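Local structure of phosphopantothenoylcysteine decarboxylase (6EOA) at residues V135-S140 / I170-M175. The protein binds flavin mononucleotide and probably decarboxylates phosphopantothenoylcysteine in coenzyme A biosynthesis. Numbering follows the deposited sequence.
Sequences VIAPCS and IVCPAM. With FMN (flavin mononucleotide), chain B.
Val171 turns CG1 anti to its backbone N (chi1 -172°), which places this branch beside the carbonyl carbon and directs it toward Cys139, where it touches both CB and SG, Val171 CG1 to Cys139 SG being 3.6 Å. The other valine branch, CG2, runs beside Ile136 CD1, the two side chains lying alongside and pointing the same way; beta-branched Ile136 and Val171 suit extended strands and a buried apolar face, on which Ile136 and Cys139 touch helix 141-149. On the other face Val135 and Ile170 pack against helix 222-237. Between the strands, Ile136 N donates to Ile170 O (2.7 Å) and Cys172 N to Ile136 O (2.8 Å). These are neighbouring central strands of the parallel sheet in the Rossmann-like flavoprotein fold of the HFCD family, joined by a mainly helical connection. A beta bulge at Ala137 and Pro138, with a cis peptide before the proline, shifts the register by one residue. Beyond it, Cys139 N bonds Cys172 O (2.8 Å), and Ala174 N bonds Cys139 O at 3.0 Å. The single methyl of Ala174 packs on Pro138, CB to CB 3.5 Å, its small size suiting the close approach of the strand ends. Past these ends, the two segments meet the flavin mononucleotide. Ser140, the N-cap of helix 141-149, holds OG between its backbone N and carbonyl carbon (chi1 62°); this hydroxyl donates to FMN O2P (2.6 Å) and accepts from Leu143 N. Ala174 O receives FMN N3-H (N to O 2.8 Å), while bent Met175 lays CB near the flavin O2 and returns CE toward Cys139 O.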
ATOM      1  N   VAL A 135      -0.019 -21.298   5.378  1.00 66.47           N
ATOM      2  CA  VAL A 135       0.843 -21.507   4.219  1.00 64.08           C
ATOM      3  C   VAL A 135       0.584 -20.446   3.153  1.00 62.97           C
ATOM      4  O   VAL A 135      -0.530 -20.315   2.648  1.00 60.13           O
ATOM      5  CB  VAL A 135       0.642 -22.910   3.610  1.00 65.41           C
ATOM      6  CG1 VAL A 135       1.662 -23.168   2.511  1.00 62.69           C
ATOM      7  CG2 VAL A 135       0.750 -23.982   4.694  1.00 66.17           C
ATOM      8  N   ILE A 136       1.620 -19.685   2.819  1.00 63.08           N
ATOM      9  CA  ILE A 136       1.512 -18.677   1.777  1.00 60.16           C
ATOM     10  C   ILE A 136       2.054 -19.233   0.467  1.00 61.92           C
ATOM     11  O   ILE A 136       3.262 -19.251   0.240  1.00 65.14           O
ATOM     12  CB  ILE A 136       2.270 -17.399   2.149  1.00 59.64           C
ATOM     13  CG1 ILE A 136       1.952 -16.993   3.588  1.00 58.49           C
ATOM     14  CG2 ILE A 136       1.910 -16.286   1.189  1.00 60.69           C
ATOM     15  CD1 ILE A 136       2.749 -15.800   4.065  1.00 58.36           C
ATOM     16  N   ALA A 137       1.149 -19.695  -0.389  1.00 62.33           N
ATOM     17  CA  ALA A 137       1.533 -20.354  -1.631  1.00 58.50           C
ATOM     18  C   ALA A 137       0.530 -20.048  -2.738  1.00 57.97           C
ATOM     19  O   ALA A 137      -0.585 -20.567  -2.732  1.00 60.62           O
ATOM     20  CB  ALA A 137       1.651 -21.857  -1.420  1.00 54.76           C
ATOM     21  N   PRO A 138       0.928 -19.211  -3.704  1.00 56.12           N
ATOM     22  CA  PRO A 138       2.255 -18.599  -3.795  1.00 54.72           C
ATOM     23  C   PRO A 138       2.365 -17.300  -3.001  1.00 57.32           C
ATOM     24  O   PRO A 138       1.350 -16.678  -2.688  1.00 53.40           O
ATOM     25  CB  PRO A 138       2.392 -18.322  -5.287  1.00 54.91           C
ATOM     26  CG  PRO A 138       0.993 -18.005  -5.710  1.00 59.03           C
ATOM     27  CD  PRO A 138       0.085 -18.861  -4.862  1.00 56.72           C
ATOM     28  N   CYS A 139       3.590 -16.899  -2.682  1.00 56.87           N
ATOM     29  CA  CYS A 139       3.834 -15.581  -2.113  1.00 53.73           C
ATOM     30  C   CYS A 139       4.494 -14.688  -3.151  1.00 55.80           C
ATOM     31  O   CYS A 139       5.631 -14.933  -3.555  1.00 60.55           O
ATOM     32  CB  CYS A 139       4.715 -15.671  -0.867  1.00 56.59           C
ATOM     33  SG  CYS A 139       5.005 -14.069  -0.066  1.00 61.47           S
ATOM     34  N   SER A 140       3.780 -13.660  -3.591  1.00 57.85           N
ATOM     35  CA  SER A 140       4.329 -12.722  -4.563  1.00 55.43           C
ATOM     36  C   SER A 140       5.406 -11.858  -3.919  1.00 54.55           C
ATOM     37  O   SER A 140       5.586 -11.887  -2.703  1.00 53.34           O
ATOM     38  CB  SER A 140       3.226 -11.841  -5.144  1.00 54.71           C
ATOM     39  OG  SER A 140       2.618 -11.063  -4.126  1.00 57.09           O
ATOM     40  N   ILE A 170       4.499 -20.996   6.643  1.00 67.64           N
ATOM     41  CA  ILE A 170       5.336 -21.404   5.525  1.00 68.03           C
ATOM     42  C   ILE A 170       5.132 -20.468   4.342  1.00 67.49           C
ATOM     43  O   ILE A 170       4.023 -20.331   3.831  1.00 66.49           O
ATOM     44  CB  ILE A 170       5.038 -22.841   5.084  1.00 66.54           C
ATOM     45  CG1 ILE A 170       5.270 -23.812   6.245  1.00 67.72           C
ATOM     46  CG2 ILE A 170       5.902 -23.212   3.893  1.00 64.98           C
ATOM     47  CD1 ILE A 170       4.864 -25.234   5.938  1.00 68.77           C
ATOM     48  N   VAL A 171       6.213 -19.829   3.910  1.00 68.19           N
ATOM     49  CA  VAL A 171       6.160 -18.905   2.787  1.00 68.41           C
ATOM     50  C   VAL A 171       6.812 -19.509   1.546  1.00 64.14           C
ATOM     51  O   VAL A 171       7.959 -19.943   1.585  1.00 65.03           O
ATOM     52  CB  VAL A 171       6.849 -17.578   3.129  1.00 67.40           C
ATOM     53  CG1 VAL A 171       6.601 -16.563   2.032  1.00 67.22           C
ATOM     54  CG2 VAL A 171       6.337 -17.056   4.454  1.00 69.48           C
ATOM     55  N   CYS A 172       6.070 -19.538   0.445  1.00 62.23           N
ATOM     56  CA  CYS A 172       6.583 -20.078  -0.804  1.00 60.70           C
ATOM     57  C   CYS A 172       6.664 -18.992  -1.860  1.00 60.03           C
ATOM     58  O   CYS A 172       5.713 -18.778  -2.609  1.00 61.51           O
ATOM     59  CB  CYS A 172       5.705 -21.227  -1.295  1.00 60.98           C
ATOM     60  SG  CYS A 172       5.287 -22.431  -0.008  1.00 66.71           S
ATOM     61  N   PRO A 173       7.808 -18.294  -1.919  1.00 61.48           N
ATOM     62  CA  PRO A 173       7.987 -17.221  -2.900  1.00 61.34           C
ATOM     63  C   PRO A 173       7.815 -17.746  -4.320  1.00 63.55           C
ATOM     64  O   PRO A 173       8.239 -18.861  -4.626  1.00 65.01           O
ATOM     65  CB  PRO A 173       9.422 -16.743  -2.652  1.00 59.31           C
ATOM     66  CG  PRO A 173       9.731 -17.176  -1.248  1.00 60.60           C
ATOM     67  CD  PRO A 173       8.998 -18.470  -1.069  1.00 59.87           C
ATOM     68  N   ALA A 174       7.171 -16.951  -5.165  1.00 60.63           N
ATOM     69  CA  ALA A 174       6.915 -17.338  -6.544  1.00 62.18           C
ATOM     70  C   ALA A 174       6.823 -16.091  -7.400  1.00 63.22           C
ATOM     71  O   ALA A 174       5.843 -15.348  -7.328  1.00 59.73           O
ATOM     72  CB  ALA A 174       5.643 -18.150  -6.650  1.00 58.96           C
ATOM     73  N   MET A 175       7.849 -15.858  -8.208  1.00 65.23           N
ATOM     74  CA  MET A 175       7.930 -14.617  -8.955  1.00 65.43           C
ATOM     75  C   MET A 175       8.859 -14.733 -10.150  1.00 69.30           C
ATOM     76  O   MET A 175       9.622 -15.695 -10.270  1.00 70.48           O
ATOM     77  CB  MET A 175       8.389 -13.478  -8.033  1.00 61.76           C
ATOM     78  CG  MET A 175       9.759 -13.683  -7.396  1.00 61.49           C
ATOM     79  SD  MET A 175      10.080 -12.549  -6.023  1.00 69.18           S
ATOM     80  CE  MET A 175       9.150 -13.340  -4.710  1.00 62.42           C
TER
HETATM   81  N1  FMN B 801       4.168 -11.046  -9.071  1.00 68.11           N
HETATM   82  C2  FMN B 801       4.962 -12.018  -8.495  1.00 67.99           C
HETATM   83  O2  FMN B 801       5.609 -11.754  -7.480  1.00 64.63           O
HETATM   84  N3  FMN B 801       5.034 -13.278  -9.064  1.00 69.20           N
HETATM   85  C4  FMN B 801       4.314 -13.573 -10.206  1.00 73.02           C
HETATM   86  O4  FMN B 801       4.383 -14.698 -10.702  1.00 74.67           O
HETATM   87  C4A FMN B 801       3.509 -12.594 -10.789  1.00 71.19           C
HETATM   88  N5  FMN B 801       2.782 -12.872 -11.931  1.00 68.94           N
HETATM   89  C5A FMN B 801       1.983 -11.896 -12.498  1.00 68.34           C
HETATM   90  C6  FMN B 801       1.244 -12.174 -13.646  1.00 65.10           C
HETATM   91  C7  FMN B 801       0.439 -11.193 -14.217  1.00 64.71           C
HETATM   92  C7M FMN B 801      -0.353 -11.495 -15.457  1.00 62.85           C
HETATM   93  C8  FMN B 801       0.375  -9.929 -13.636  1.00 68.13           C
HETATM   94  C8M FMN B 801      -0.483  -8.853 -14.235  1.00 70.53           C
HETATM   95  C9  FMN B 801       1.111  -9.653 -12.491  1.00 67.45           C
HETATM   96  C9A FMN B 801       1.915 -10.632 -11.920  1.00 68.37           C
HETATM   97  N10 FMN B 801       2.644 -10.354 -10.777  1.00 68.15           N
HETATM   98  C10 FMN B 801       3.442 -11.328 -10.211  1.00 68.69           C
HETATM   99  C1' FMN B 801       2.576  -8.992 -10.152  1.00 62.60           C
HETATM  100  C2' FMN B 801       1.556  -8.990  -9.018  1.00 60.70           C
HETATM  101  O2' FMN B 801       0.365  -9.647  -9.408  1.00 60.87           O
HETATM  102  C3' FMN B 801       1.243  -7.563  -8.594  1.00 60.81           C
HETATM  103  O3' FMN B 801       2.398  -7.027  -7.989  1.00 59.81           O
HETATM  104  C4' FMN B 801       0.074  -7.538  -7.615  1.00 64.10           C
HETATM  105  O4' FMN B 801      -0.408  -6.220  -7.461  1.00 67.66           O
HETATM  106  C5' FMN B 801       0.512  -8.090  -6.265  1.00 62.75           C
HETATM  107  O5' FMN B 801      -0.620  -8.287  -5.449  1.00 63.46           O
HETATM  108  P   FMN B 801      -0.541  -9.294  -4.189  1.00 56.32           P
HETATM  109  O1P FMN B 801       0.242  -8.624  -3.082  1.00 53.37           O
HETATM  110  O2P FMN B 801       0.136 -10.597  -4.555  1.00 56.82           O
HETATM  111  O3P FMN B 801      -1.947  -9.578  -3.733  1.00 57.17           O